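Local coordinates for protein MpaA (Escherichia coli O157:H7, PDB 5HXD) that probably hydrolyses the gamma-D-glutamyl-diaminopimelic acid amide bond of the murein tripeptide with the help of a zinc ion, in the breakdown of cell-wall peptides, at residues A[2-7]-A[63-68]; A[97-102]-A[190-195]; A[21-26]-A[80-85]; A[42-47]-A[71-76]; A[167-172]-A[203-208]. One frame throughout, in Å; residues are numbered along the deposited sequence.

Contact 1. Residues A[2-7]-A[63-68]; sequences TVTRPR and LRTLTP
Arg5 carries more of this contact than any other residue, reaching over the C-terminal part of helix 53-65 to hold the carbonyl of Arg64 side-on. Its NE donates to Arg64 O at 2.8 Å and its NH2 to the same Arg64 O at 2.7 Å, the oxygen lying practically in the guanidinium plane. The chain bends at chi3 (-63°), and this turns the NE edge of the group down onto the carbonyl. NH2 has a second acceptor in Ala12 O, so two backbone oxygens limit its rotation. At the root of the same residue, Arg5 N donates to Thr65 O over 2.7 Å, almost in line with the C=O bond.

Thr65 also lays its CG2 beside Thr4, 3.7 Å from Thr4 CB, the two side chains pointing the same way, while its hydroxyl turns back to Cys61 O within the helix. Thr67 secures the other end: its OG1 donates to Thr2 O at 2.6 Å and its backbone N to Val3 O at 3.1 Å, both donors standing above their carbonyl planes. Close by, Arg7 forms a salt bridge to Asp123 of the second subunit.

The principle at work is the use of carbonyls near a helix's C-terminal end as acceptors: here an irregular N-terminal segment, with a single beta bridge between Thr4 and Leu66, takes them up at the margin of the M14 peptidase fold.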
# COMPACT_ATOMS: atom_id res chain seq x y z
N THR A 2 -23.27 -9.44 17.87
CA THR A 2 -21.87 -9.07 18.18
C THR A 2 -21.43 -7.71 17.62
O THR A 2 -21.86 -7.30 16.54
CB THR A 2 -20.88 -10.15 17.64
OG1 THR A 2 -21.33 -11.47 17.98
CG2 THR A 2 -19.48 -9.96 18.20
N VAL A 3 -20.55 -7.03 18.35
CA VAL A 3 -19.96 -5.77 17.88
C VAL A 3 -19.03 -5.98 16.66
O VAL A 3 -18.83 -5.07 15.85
CB VAL A 3 -19.16 -5.06 19.03
CG1 VAL A 3 -18.99 -3.56 18.75
CG2 VAL A 3 -19.81 -5.28 20.39
N THR A 4 -18.46 -7.18 16.52
CA THR A 4 -17.51 -7.49 15.43
C THR A 4 -17.79 -8.82 14.72
O THR A 4 -18.12 -9.81 15.36
CB THR A 4 -16.06 -7.56 15.95
OG1 THR A 4 -15.84 -8.83 16.60
CG2 THR A 4 -15.76 -6.42 16.92
N ARG A 5 -17.64 -8.82 13.40
CA ARG A 5 -17.62 -10.06 12.62
C ARG A 5 -16.55 -11.03 13.16
O ARG A 5 -15.49 -10.60 13.61
CB ARG A 5 -17.34 -9.77 11.14
CG ARG A 5 -18.42 -9.00 10.41
CD ARG A 5 -18.37 -9.26 8.89
NE ARG A 5 -17.11 -8.81 8.29
CZ ARG A 5 -16.76 -9.02 7.02
NH1 ARG A 5 -17.54 -9.70 6.20
NH2 ARG A 5 -15.60 -8.55 6.58
N PRO A 6 -16.84 -12.34 13.12
CA PRO A 6 -15.86 -13.36 13.54
C PRO A 6 -14.56 -13.26 12.74
O PRO A 6 -14.60 -13.09 11.52
CB PRO A 6 -16.58 -14.69 13.24
CG PRO A 6 -18.01 -14.35 13.21
CD PRO A 6 -18.11 -12.94 12.70
N ARG A 7 -13.42 -13.37 13.44
CA ARG A 7 -12.10 -13.23 12.83
C ARG A 7 -11.94 -14.09 11.58
O ARG A 7 -11.24 -13.71 10.65
CB ARG A 7 -11.01 -13.58 13.84
CG ARG A 7 -9.62 -13.06 13.49
CD ARG A 7 -8.64 -13.33 14.63
NE ARG A 7 -8.43 -14.76 14.86
CZ ARG A 7 -7.79 -15.27 15.90
NH1 ARG A 7 -7.29 -14.47 16.83
NH2 ARG A 7 -7.65 -16.59 16.03
N LEU A 63 -13.12 -1.77 8.66
CA LEU A 63 -14.30 -1.87 7.81
C LEU A 63 -14.74 -3.32 7.65
O LEU A 63 -15.93 -3.60 7.52
CB LEU A 63 -14.01 -1.24 6.45
CG LEU A 63 -15.08 -1.19 5.36
CD1 LEU A 63 -16.32 -0.50 5.84
CD2 LEU A 63 -14.53 -0.45 4.17
N ARG A 64 -13.78 -4.24 7.69
CA ARG A 64 -14.03 -5.68 7.52
C ARG A 64 -14.31 -6.38 8.86
O ARG A 64 -14.65 -7.56 8.88
CB ARG A 64 -12.82 -6.36 6.81
CG ARG A 64 -12.77 -6.15 5.29
CD ARG A 64 -11.59 -6.86 4.59
NE ARG A 64 -10.30 -6.24 4.91
CZ ARG A 64 -9.33 -6.83 5.61
NH1 ARG A 64 -9.49 -8.07 6.06
NH2 ARG A 64 -8.20 -6.17 5.87
N THR A 65 -14.15 -5.64 9.96
CA THR A 65 -14.31 -6.19 11.31
C THR A 65 -15.64 -5.81 11.95
O THR A 65 -16.47 -6.68 12.24
CB THR A 65 -13.19 -5.71 12.25
OG1 THR A 65 -11.96 -6.32 11.85
CG2 THR A 65 -13.49 -6.09 13.70
N LEU A 66 -15.83 -4.51 12.18
CA LEU A 66 -17.05 -3.96 12.75
C LEU A 66 -18.28 -4.53 12.04
O LEU A 66 -18.26 -4.77 10.84
CB LEU A 66 -17.03 -2.42 12.66
CG LEU A 66 -18.30 -1.70 13.16
CD1 LEU A 66 -18.60 -2.05 14.63
CD2 LEU A 66 -18.23 -0.18 12.94
N THR A 67 -19.35 -4.78 12.80
CA THR A 67 -20.55 -5.36 12.22
C THR A 67 -21.21 -4.29 11.38
O THR A 67 -21.37 -3.17 11.84
CB THR A 67 -21.50 -5.89 13.30
OG1 THR A 67 -20.75 -6.68 14.23
CG2 THR A 67 -22.60 -6.75 12.67
N PRO A 68 -21.55 -4.63 10.12
CA PRO A 68 -21.96 -3.65 9.10
C PRO A 68 -23.10 -2.72 9.54
O PRO A 68 -22.98 -1.51 9.31
CB PRO A 68 -22.40 -4.53 7.93
CG PRO A 68 -21.56 -5.71 8.04
CD PRO A 68 -21.33 -5.95 9.52

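Contact 2. Residues A[97-102]-A[190-195]; sequences LNRNFP and ETPGSF
Arg99 passes across the type II beta turn from Thr191 to Ser194, crossing Thr191 at about a right angle. CB is 3.5 Å from Pro192 O and CG lies alongside that oxygen; the chain then bends at chi2 (-66°), which brings CD to 3.1 Å from the same Pro192 O. NE passes beside CA and CB of Thr191, and CZ has Thr191 CB directly over the centre of the guanidinium, 3.6 Å away. At the end, NH2 meets the methyl Thr191 CG2, whereas NH1 turns back to donate to Asn98 O at 2.6 Å, nearly within the guanidinium plane.

Asn98 and Arg99 match the Asn-Arg pair that binds the substrate's terminal carboxylate in M14 carboxypeptidases such as carboxypeptidase A; a similar role is probable here. Asn98 touches the predicted zinc ligand His49 and lies close to a cacodylate ion, probably from the crystallisation liquor.

Asn98 OD1 accepts from Phe195 N at 2.9 Å, the donor standing above the amide plane, just where helix 195-201 starts. Gly193 O takes the N-H of Phe101 on a lone pair at 2.6 Å. The Phe195 ring sets its edge against the face of Phe101, a T-shaped pair with centroids 5.2 Å apart and planes at 64°.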
# COMPACT_ATOMS: atom_id res chain seq x y z
N LEU A 97 -1.04 14.85 -4.57
CA LEU A 97 -2.49 15.07 -4.59
C LEU A 97 -2.93 16.01 -3.46
O LEU A 97 -3.96 16.66 -3.56
CB LEU A 97 -3.26 13.73 -4.49
CG LEU A 97 -3.26 12.81 -5.72
CD1 LEU A 97 -3.92 11.48 -5.40
CD2 LEU A 97 -3.92 13.47 -6.90
N ASN A 98 -2.14 16.07 -2.40
CA ASN A 98 -2.45 16.95 -1.28
C ASN A 98 -1.81 18.32 -1.47
O ASN A 98 -1.60 19.05 -0.51
CB ASN A 98 -1.98 16.33 0.04
CG ASN A 98 -2.79 16.82 1.24
OD1 ASN A 98 -4.02 16.88 1.20
ND2 ASN A 98 -2.09 17.15 2.31
N ARG A 99 -1.49 18.64 -2.72
CA ARG A 99 -1.19 20.02 -3.11
C ARG A 99 -1.99 20.33 -4.35
O ARG A 99 -1.86 21.41 -4.92
CB ARG A 99 0.31 20.25 -3.38
CG ARG A 99 1.24 19.93 -2.22
CD ARG A 99 1.03 20.87 -1.06
NE ARG A 99 1.91 20.56 0.04
CZ ARG A 99 1.71 19.59 0.93
NH1 ARG A 99 0.63 18.81 0.84
NH2 ARG A 99 2.59 19.38 1.90
N ASN A 100 -2.83 19.38 -4.75
CA ASN A 100 -3.61 19.46 -5.99
C ASN A 100 -5.11 19.89 -5.85
O ASN A 100 -5.83 19.96 -6.85
CB ASN A 100 -3.54 18.11 -6.71
CG ASN A 100 -3.86 18.20 -8.20
OD1 ASN A 100 -4.75 17.50 -8.70
ND2 ASN A 100 -3.14 19.07 -8.91
N PHE A 101 -5.58 20.19 -4.65
CA PHE A 101 -7.00 20.50 -4.49
C PHE A 101 -7.30 21.96 -4.83
O PHE A 101 -6.57 22.87 -4.42
CB PHE A 101 -7.48 20.16 -3.08
CG PHE A 101 -7.66 18.69 -2.84
CD1 PHE A 101 -8.91 18.10 -2.98
CD2 PHE A 101 -6.58 17.89 -2.51
CE1 PHE A 101 -9.09 16.73 -2.78
CE2 PHE A 101 -6.75 16.52 -2.31
CZ PHE A 101 -8.02 15.94 -2.44
N PRO A 102 -8.39 22.19 -5.59
CA PRO A 102 -8.77 23.52 -6.09
C PRO A 102 -9.15 24.53 -4.99
O PRO A 102 -9.97 25.42 -5.24
CB PRO A 102 -9.97 23.22 -6.99
CG PRO A 102 -10.53 21.95 -6.45
CD PRO A 102 -9.33 21.15 -6.04
N GLU A 190 3.33 25.05 5.75
CA GLU A 190 2.28 25.43 4.81
C GLU A 190 2.04 24.36 3.76
O GLU A 190 2.98 23.76 3.27
CB GLU A 190 2.66 26.76 4.14
CG GLU A 190 1.49 27.72 3.92
CD GLU A 190 1.93 29.19 3.94
OE1 GLU A 190 1.95 29.78 5.04
OE2 GLU A 190 2.24 29.73 2.86
N THR A 191 0.78 24.10 3.43
CA THR A 191 0.43 23.10 2.41
C THR A 191 -0.61 23.63 1.41
O THR A 191 -1.77 23.25 1.47
CB THR A 191 -0.11 21.80 3.06
OG1 THR A 191 -1.36 22.07 3.70
CG2 THR A 191 0.86 21.23 4.09
N PRO A 192 -0.17 24.47 0.45
CA PRO A 192 -1.09 25.03 -0.55
C PRO A 192 -1.77 23.94 -1.37
O PRO A 192 -1.13 22.97 -1.76
CB PRO A 192 -0.17 25.87 -1.44
CG PRO A 192 1.19 25.25 -1.29
CD PRO A 192 1.24 24.78 0.14
N GLY A 193 -3.07 24.08 -1.61
CA GLY A 193 -3.80 23.11 -2.41
C GLY A 193 -4.11 21.81 -1.68
O GLY A 193 -4.56 20.86 -2.30
N SER A 194 -3.88 21.78 -0.37
CA SER A 194 -4.16 20.58 0.44
C SER A 194 -5.67 20.28 0.56
O SER A 194 -6.51 21.15 0.32
CB SER A 194 -3.56 20.72 1.85
OG SER A 194 -4.41 21.49 2.69
N PHE A 195 -5.99 19.03 0.90
CA PHE A 195 -7.37 18.60 0.98
C PHE A 195 -8.09 19.40 2.07
O PHE A 195 -9.21 19.88 1.88
CB PHE A 195 -7.45 17.10 1.24
CG PHE A 195 -8.83 16.61 1.59
CD1 PHE A 195 -9.83 16.57 0.63
CD2 PHE A 195 -9.12 16.20 2.88
CE1 PHE A 195 -11.11 16.13 0.96
CE2 PHE A 195 -10.38 15.75 3.21
CZ PHE A 195 -11.38 15.72 2.24

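Contact 3. Residues A[21-26]-A[80-85]; sequences GRSLLG and NPDGCQ
Asp82 extends its carboxylate into the bend at 23-26 and overlaps the start of the Leu25 side chain, with OD2 3.2 Å from Leu25 CB. The bend is a type I beta turn in the connection of the hairpin formed by strands 18-22 and 28-31, and the acid comes from the first turn of helix 81-85, whose N-cap is Asn80. Each carboxylate oxygen takes a different donor of the turn.

OD2 accepts from Leu25 N at 2.8 Å on its syn side, 18° out of the carboxylate plane. OD1 is met from above that plane by Ser23 OG at 2.9 Å. The serine hydroxyl, placed between its own backbone N and carbonyl carbon (chi1 64°), donates to OD1 and also accepts from Ala27 N, linking the acid to the residue just past the turn. Leu24 N turns instead to Glu137 of helix 136-148, which also touches Asp82.

The loop and the helix both face the second subunit. Leu25 O accepts from Arg22 NH1 of the neighbouring subunit, and the bond is returned by Arg22 of this chain. Cys84, in the disulfide with Cys78, packs on Cys84 of the other chain. Beside the carboxylate bonds the proline at the helix start adds a purely apolar touch, Pro81 CG lying 4.1 Å from Ser23 CB.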
# COMPACT_ATOMS: atom_id res chain seq x y z
N GLY A 21 -15.10 6.73 -9.45
CA GLY A 21 -14.33 7.15 -10.60
C GLY A 21 -13.24 6.22 -11.07
O GLY A 21 -13.28 5.02 -10.83
N ARG A 22 -12.25 6.81 -11.76
CA ARG A 22 -11.05 6.11 -12.22
C ARG A 22 -9.76 6.91 -11.95
O ARG A 22 -9.68 8.12 -12.23
CB ARG A 22 -11.16 5.78 -13.71
CG ARG A 22 -12.18 4.72 -14.06
CD ARG A 22 -11.78 3.38 -13.51
NE ARG A 22 -12.84 2.36 -13.59
CZ ARG A 22 -12.59 1.05 -13.65
NH1 ARG A 22 -11.33 0.64 -13.64
NH2 ARG A 22 -13.57 0.16 -13.71
N SER A 23 -8.75 6.22 -11.43
CA SER A 23 -7.39 6.74 -11.34
C SER A 23 -6.84 7.00 -12.73
O SER A 23 -7.33 6.46 -13.71
CB SER A 23 -6.46 5.77 -10.60
OG SER A 23 -6.31 4.52 -11.28
N LEU A 24 -5.81 7.83 -12.79
CA LEU A 24 -5.06 8.08 -14.02
C LEU A 24 -4.65 6.84 -14.82
O LEU A 24 -4.71 6.83 -16.05
CB LEU A 24 -3.82 8.88 -13.67
CG LEU A 24 -3.14 9.41 -14.92
CD1 LEU A 24 -4.09 10.33 -15.71
CD2 LEU A 24 -1.89 10.14 -14.52
N LEU A 25 -4.22 5.78 -14.14
CA LEU A 25 -3.77 4.58 -14.83
C LEU A 25 -4.92 3.58 -15.08
O LEU A 25 -4.72 2.53 -15.68
CB LEU A 25 -2.63 3.90 -14.04
CG LEU A 25 -1.24 4.58 -14.01
CD1 LEU A 25 -0.15 3.65 -13.46
CD2 LEU A 25 -0.84 5.10 -15.40
N GLY A 26 -6.11 3.91 -14.61
CA GLY A 26 -7.28 3.11 -14.96
C GLY A 26 -7.88 2.26 -13.85
O GLY A 26 -8.81 1.50 -14.10
N ASN A 80 -5.69 7.34 -3.66
CA ASN A 80 -4.65 7.30 -4.70
C ASN A 80 -4.20 5.88 -5.03
O ASN A 80 -3.07 5.53 -4.75
CB ASN A 80 -3.47 8.14 -4.21
CG ASN A 80 -2.33 8.23 -5.20
OD1 ASN A 80 -2.47 7.87 -6.37
ND2 ASN A 80 -1.19 8.73 -4.74
N PRO A 81 -5.07 5.06 -5.63
CA PRO A 81 -4.74 3.64 -5.82
C PRO A 81 -3.56 3.36 -6.77
O PRO A 81 -3.03 2.23 -6.73
CB PRO A 81 -6.04 3.05 -6.40
CG PRO A 81 -6.83 4.20 -6.87
CD PRO A 81 -6.44 5.38 -6.07
N ASP A 82 -3.18 4.33 -7.60
CA ASP A 82 -1.96 4.22 -8.42
C ASP A 82 -0.72 4.50 -7.56
O ASP A 82 0.34 3.92 -7.77
CB ASP A 82 -1.97 5.18 -9.62
CG ASP A 82 -3.03 4.85 -10.65
OD1 ASP A 82 -3.59 3.73 -10.63
OD2 ASP A 82 -3.29 5.72 -11.50
N GLY A 83 -0.87 5.43 -6.61
CA GLY A 83 0.14 5.70 -5.60
C GLY A 83 0.46 4.45 -4.80
O GLY A 83 1.62 4.01 -4.82
N CYS A 84 -0.54 3.88 -4.11
CA CYS A 84 -0.37 2.70 -3.25
C CYS A 84 0.36 1.54 -4.02
O CYS A 84 1.27 0.91 -3.47
CB CYS A 84 -1.71 2.15 -2.69
SG CYS A 84 -3.16 3.25 -2.52
N GLN A 85 -0.05 1.28 -5.26
CA GLN A 85 0.52 0.17 -6.05
C GLN A 85 1.98 0.42 -6.41
O GLN A 85 2.78 -0.52 -6.47
CB GLN A 85 -0.32 -0.07 -7.33
CG GLN A 85 0.48 -0.10 -8.57
CD GLN A 85 -0.16 -0.83 -9.72
OE1 GLN A 85 -1.30 -0.57 -10.08
NE2 GLN A 85 0.58 -1.76 -10.30

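Contact 4. Residues A[42-47]-A[71-76]; sequences GLILAG and RRHHVV
With its CG beside the backbone N (chi1 -49°) and its ring turned by a chi2 of -47°, His73 brings ND1 to Gly42, whose N donates to it at 3.2 Å from well outside the ring plane. Ile44, its CG1 likewise beside its backbone N (chi1 -52°), sends CD1 to the edge of the same imidazole, 3.7 Å from His73 CB.

From there the two chains run as neighbouring parallel strands. Gly42 O accepts from His74 N, Ile44 N donates to His74 O at 2.7 Å, and Ile44 O accepts from Val76 N at 2.9 Å; a weak bond from Ala46 N to Val76 O follows. Strands 43-45 and 74-76 are the two ends of a beta-alpha-beta crossover through helix 53-65. That helix covers the face bearing Ile44 and Val75, while helix 136-148 covers Leu43, Leu45, His74 and Val76. On this second face Leu45 and Val76 lie side by side, CD1 of Leu45 3.7 Å from Val76 CB.

The buried ring links the residue just before strand 74-76 to Trp233 near the C terminus: NE2 bonds to Trp233 O while ND1 receives the out-of-plane Gly42 N-H, a pattern consistent with a neutral imidazole protonated on NE2.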
# COMPACT_ATOMS: atom_id res chain seq x y z
N GLY A 42 -20.46 11.21 8.37
CA GLY A 42 -19.23 11.86 8.00
C GLY A 42 -18.44 11.01 7.03
O GLY A 42 -18.95 10.00 6.54
N LEU A 43 -17.20 11.40 6.77
CA LEU A 43 -16.40 10.69 5.77
C LEU A 43 -15.06 10.27 6.35
O LEU A 43 -14.37 11.08 7.00
CB LEU A 43 -16.20 11.58 4.53
CG LEU A 43 -15.41 11.07 3.32
CD1 LEU A 43 -15.86 9.68 2.90
CD2 LEU A 43 -15.57 12.06 2.18
N ILE A 44 -14.69 9.00 6.16
CA ILE A 44 -13.38 8.54 6.61
C ILE A 44 -12.51 8.14 5.41
O ILE A 44 -12.90 7.33 4.57
CB ILE A 44 -13.50 7.39 7.63
CG1 ILE A 44 -14.45 7.79 8.76
CG2 ILE A 44 -12.13 7.06 8.22
CD1 ILE A 44 -15.14 6.62 9.43
N LEU A 45 -11.33 8.72 5.37
CA LEU A 45 -10.52 8.76 4.16
C LEU A 45 -9.17 8.15 4.45
O LEU A 45 -8.68 8.26 5.58
CB LEU A 45 -10.34 10.21 3.71
CG LEU A 45 -10.65 10.74 2.32
CD1 LEU A 45 -12.03 10.36 1.86
CD2 LEU A 45 -10.51 12.24 2.36
N ALA A 46 -8.55 7.56 3.43
CA ALA A 46 -7.19 7.08 3.57
C ALA A 46 -6.46 6.97 2.24
O ALA A 46 -7.05 7.09 1.17
CB ALA A 46 -7.18 5.75 4.28
N GLY A 47 -5.15 6.74 2.32
CA GLY A 47 -4.34 6.55 1.14
C GLY A 47 -4.25 7.71 0.17
O GLY A 47 -4.02 7.50 -1.03
N ARG A 71 -22.35 0.83 11.14
CA ARG A 71 -21.50 1.87 10.54
C ARG A 71 -22.28 3.15 10.30
O ARG A 71 -23.32 3.15 9.63
CB ARG A 71 -20.85 1.38 9.23
CG ARG A 71 -19.70 2.28 8.72
CD ARG A 71 -18.67 1.54 7.82
NE ARG A 71 -19.26 1.01 6.60
CZ ARG A 71 -19.46 1.73 5.50
NH1 ARG A 71 -19.11 3.01 5.49
NH2 ARG A 71 -20.01 1.19 4.43
N ARG A 72 -21.77 4.25 10.84
CA ARG A 72 -22.45 5.53 10.69
C ARG A 72 -21.90 6.40 9.55
O ARG A 72 -22.61 7.28 9.04
CB ARG A 72 -22.38 6.30 12.02
CG ARG A 72 -22.74 5.46 13.24
CD ARG A 72 -22.81 6.32 14.50
NE ARG A 72 -24.17 6.44 15.00
CZ ARG A 72 -24.66 5.79 16.05
NH1 ARG A 72 -23.89 4.94 16.73
NH2 ARG A 72 -25.92 5.98 16.42
N HIS A 73 -20.66 6.13 9.14
CA HIS A 73 -19.91 7.03 8.27
C HIS A 73 -19.40 6.38 6.98
O HIS A 73 -19.08 5.20 6.96
CB HIS A 73 -18.72 7.63 9.05
CG HIS A 73 -19.10 8.17 10.40
ND1 HIS A 73 -20.19 8.99 10.59
CD2 HIS A 73 -18.52 8.02 11.62
CE1 HIS A 73 -20.27 9.32 11.87
NE2 HIS A 73 -19.27 8.74 12.52
N HIS A 74 -19.33 7.17 5.91
CA HIS A 74 -18.82 6.74 4.61
C HIS A 74 -17.30 6.50 4.63
O HIS A 74 -16.57 7.15 5.39
CB HIS A 74 -19.13 7.78 3.53
CG HIS A 74 -20.57 8.16 3.44
ND1 HIS A 74 -21.55 7.26 3.09
CD2 HIS A 74 -21.19 9.35 3.61
CE1 HIS A 74 -22.72 7.87 3.07
NE2 HIS A 74 -22.53 9.14 3.39
N VAL A 75 -16.83 5.61 3.76
CA VAL A 75 -15.42 5.21 3.77
C VAL A 75 -14.79 5.14 2.38
O VAL A 75 -15.34 4.52 1.47
CB VAL A 75 -15.24 3.83 4.46
CG1 VAL A 75 -13.80 3.33 4.32
CG2 VAL A 75 -15.65 3.92 5.94
N VAL A 76 -13.64 5.80 2.25
CA VAL A 76 -12.73 5.64 1.11
C VAL A 76 -11.37 5.10 1.59
O VAL A 76 -10.60 5.81 2.25
CB VAL A 76 -12.51 6.98 0.37
CG1 VAL A 76 -11.38 6.86 -0.66
CG2 VAL A 76 -13.81 7.47 -0.24

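Contact 5. Residues A[167-172]-A[203-208]; sequences RHSELG and NLHCIT
The backbones of 167-172 and 203-208 stay well apart, with CA atoms no nearer than 7.2 Å, at Gly172 and Ile207, so the gap is bridged by side chains.

Arg167 and His205 form the outer layer. The guanidinium and imidazole planes are only 10° apart and displaced along each other: Arg167 NE stands 3.5 Å above the ring plane of His205, toward the edge of the ring, and His205 CB lies over the centre of the guanidinium. Bends at chi2 and chi3 fold the arginine across the ring, bringing its CD to 3.5 Å from His205 CD2. His205 projects with CG anti to its backbone N (chi1 -175°), which carries the ring across the gap. There NE2 bonds to Asp165, whose carboxylate also takes Arg167 N and Ser169 OG. The serine, N-cap of helix 170-178, brings OG to 3.3 Å from His205 CE1.

Deeper in, Ile207 points its CD1 at the first turn of that helix, 3.8 Å from Gly172 N, while the same Ile207 CD1 comes to 4.3 Å from Leu171 CG. These apolar touches are looser than the layered pair outside them.

Strand 206-210 runs in the sheet between strands 153-157 and 162-164; its Ile207 side is covered by helix 170-178, and Cys206, directed away from that helix, packs on helix 195-201.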
# COMPACT_ATOMS: atom_id res chain seq x y z
N ARG A 167 -10.35 22.92 14.34
CA ARG A 167 -11.45 23.46 15.13
C ARG A 167 -11.29 23.20 16.62
O ARG A 167 -11.90 23.90 17.44
CB ARG A 167 -12.78 22.86 14.65
CG ARG A 167 -13.66 23.87 13.93
CD ARG A 167 -14.06 23.43 12.53
NE ARG A 167 -15.45 22.98 12.48
CZ ARG A 167 -16.25 23.14 11.43
NH1 ARG A 167 -15.81 23.75 10.34
NH2 ARG A 167 -17.50 22.69 11.48
N HIS A 168 -10.45 22.23 16.97
CA HIS A 168 -10.36 21.67 18.32
C HIS A 168 -11.76 21.34 18.83
O HIS A 168 -12.30 22.01 19.72
CB HIS A 168 -9.66 22.64 19.29
CG HIS A 168 -9.35 22.04 20.62
ND1 HIS A 168 -10.15 22.24 21.74
CD2 HIS A 168 -8.35 21.24 21.04
CE1 HIS A 168 -9.64 21.59 22.77
NE2 HIS A 168 -8.54 20.97 22.37
N SER A 169 -12.37 20.30 18.25
CA SER A 169 -13.74 19.93 18.59
C SER A 169 -13.80 18.62 19.38
O SER A 169 -12.79 18.14 19.88
CB SER A 169 -14.57 19.81 17.32
OG SER A 169 -14.03 18.80 16.49
N GLU A 170 -14.99 18.05 19.48
CA GLU A 170 -15.19 16.81 20.24
C GLU A 170 -14.53 15.59 19.57
O GLU A 170 -13.81 14.80 20.21
CB GLU A 170 -16.68 16.55 20.44
CG GLU A 170 -16.99 15.32 21.26
CD GLU A 170 -18.48 15.10 21.43
OE1 GLU A 170 -19.25 15.96 20.96
OE2 GLU A 170 -18.87 14.07 22.03
N LEU A 171 -14.81 15.45 18.28
CA LEU A 171 -14.29 14.36 17.48
C LEU A 171 -12.77 14.41 17.51
O LEU A 171 -12.10 13.38 17.61
CB LEU A 171 -14.83 14.47 16.05
CG LEU A 171 -14.58 13.34 15.07
CD1 LEU A 171 -14.72 12.00 15.75
CD2 LEU A 171 -15.57 13.48 13.94
N GLY A 172 -12.23 15.62 17.47
CA GLY A 172 -10.80 15.84 17.55
C GLY A 172 -10.21 15.37 18.86
O GLY A 172 -9.10 14.82 18.89
N ASN A 203 -16.24 25.42 4.00
CA ASN A 203 -16.66 25.36 5.40
C ASN A 203 -17.00 23.94 5.84
O ASN A 203 -17.86 23.74 6.71
CB ASN A 203 -17.86 26.28 5.65
CG ASN A 203 -17.47 27.74 5.66
OD1 ASN A 203 -16.30 28.09 5.44
ND2 ASN A 203 -18.44 28.61 5.92
N LEU A 204 -16.31 22.96 5.24
CA LEU A 204 -16.39 21.56 5.65
C LEU A 204 -15.32 21.21 6.67
O LEU A 204 -14.14 21.47 6.45
CB LEU A 204 -16.26 20.64 4.44
CG LEU A 204 -16.20 19.14 4.77
CD1 LEU A 204 -17.46 18.71 5.51
CD2 LEU A 204 -16.00 18.31 3.51
N HIS A 205 -15.72 20.61 7.79
CA HIS A 205 -14.75 20.25 8.84
C HIS A 205 -13.90 19.06 8.44
O HIS A 205 -14.41 17.93 8.35
CB HIS A 205 -15.46 19.95 10.16
CG HIS A 205 -14.53 19.70 11.31
ND1 HIS A 205 -14.86 18.89 12.37
CD2 HIS A 205 -13.28 20.16 11.56
CE1 HIS A 205 -13.86 18.85 13.22
NE2 HIS A 205 -12.89 19.62 12.76
N CYS A 206 -12.60 19.31 8.19
CA CYS A 206 -11.60 18.27 7.92
C CYS A 206 -10.62 18.13 9.09
O CYS A 206 -10.14 19.12 9.66
CB CYS A 206 -10.83 18.57 6.62
SG CYS A 206 -9.49 17.36 6.19
N ILE A 207 -10.33 16.88 9.43
CA ILE A 207 -9.40 16.53 10.48
C ILE A 207 -8.38 15.60 9.86
O ILE A 207 -8.77 14.56 9.31
CB ILE A 207 -10.08 15.82 11.66
CG1 ILE A 207 -10.87 16.78 12.53
CG2 ILE A 207 -9.05 15.12 12.54
CD1 ILE A 207 -11.53 16.09 13.72
N THR A 208 -7.10 15.93 9.94
CA THR A 208 -6.12 14.93 9.52
C THR A 208 -5.60 14.19 10.76
O THR A 208 -5.12 14.80 11.72
CB THR A 208 -4.96 15.54 8.71
OG1 THR A 208 -4.34 16.60 9.45
CG2 THR A 208 -5.47 16.09 7.39

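In the fold
Contacts 1, 3 and 4 open in turn along the chain: contact 4 is nested within the loop closed by contact 3, and contact 1 interlaces with both. Contacts 2 and 5 follow with alternating segments, contact 2 opening first. Helix 53-65 links contacts 1 and 4 (centres 16 Å apart), Leu63 packing on Arg71 and Val75. Contacts 4 and 5 share the mixed sheet, nearest atoms about 6 Å apart. Phe195 of contact 2 touches both, through Leu45 and Cys206, so the start of helix 195-201, which holds the loop of Asn98 near the zinc, packs against the sheet. Contacts 1 and 3 both face the second subunit, consistent with the homodimer.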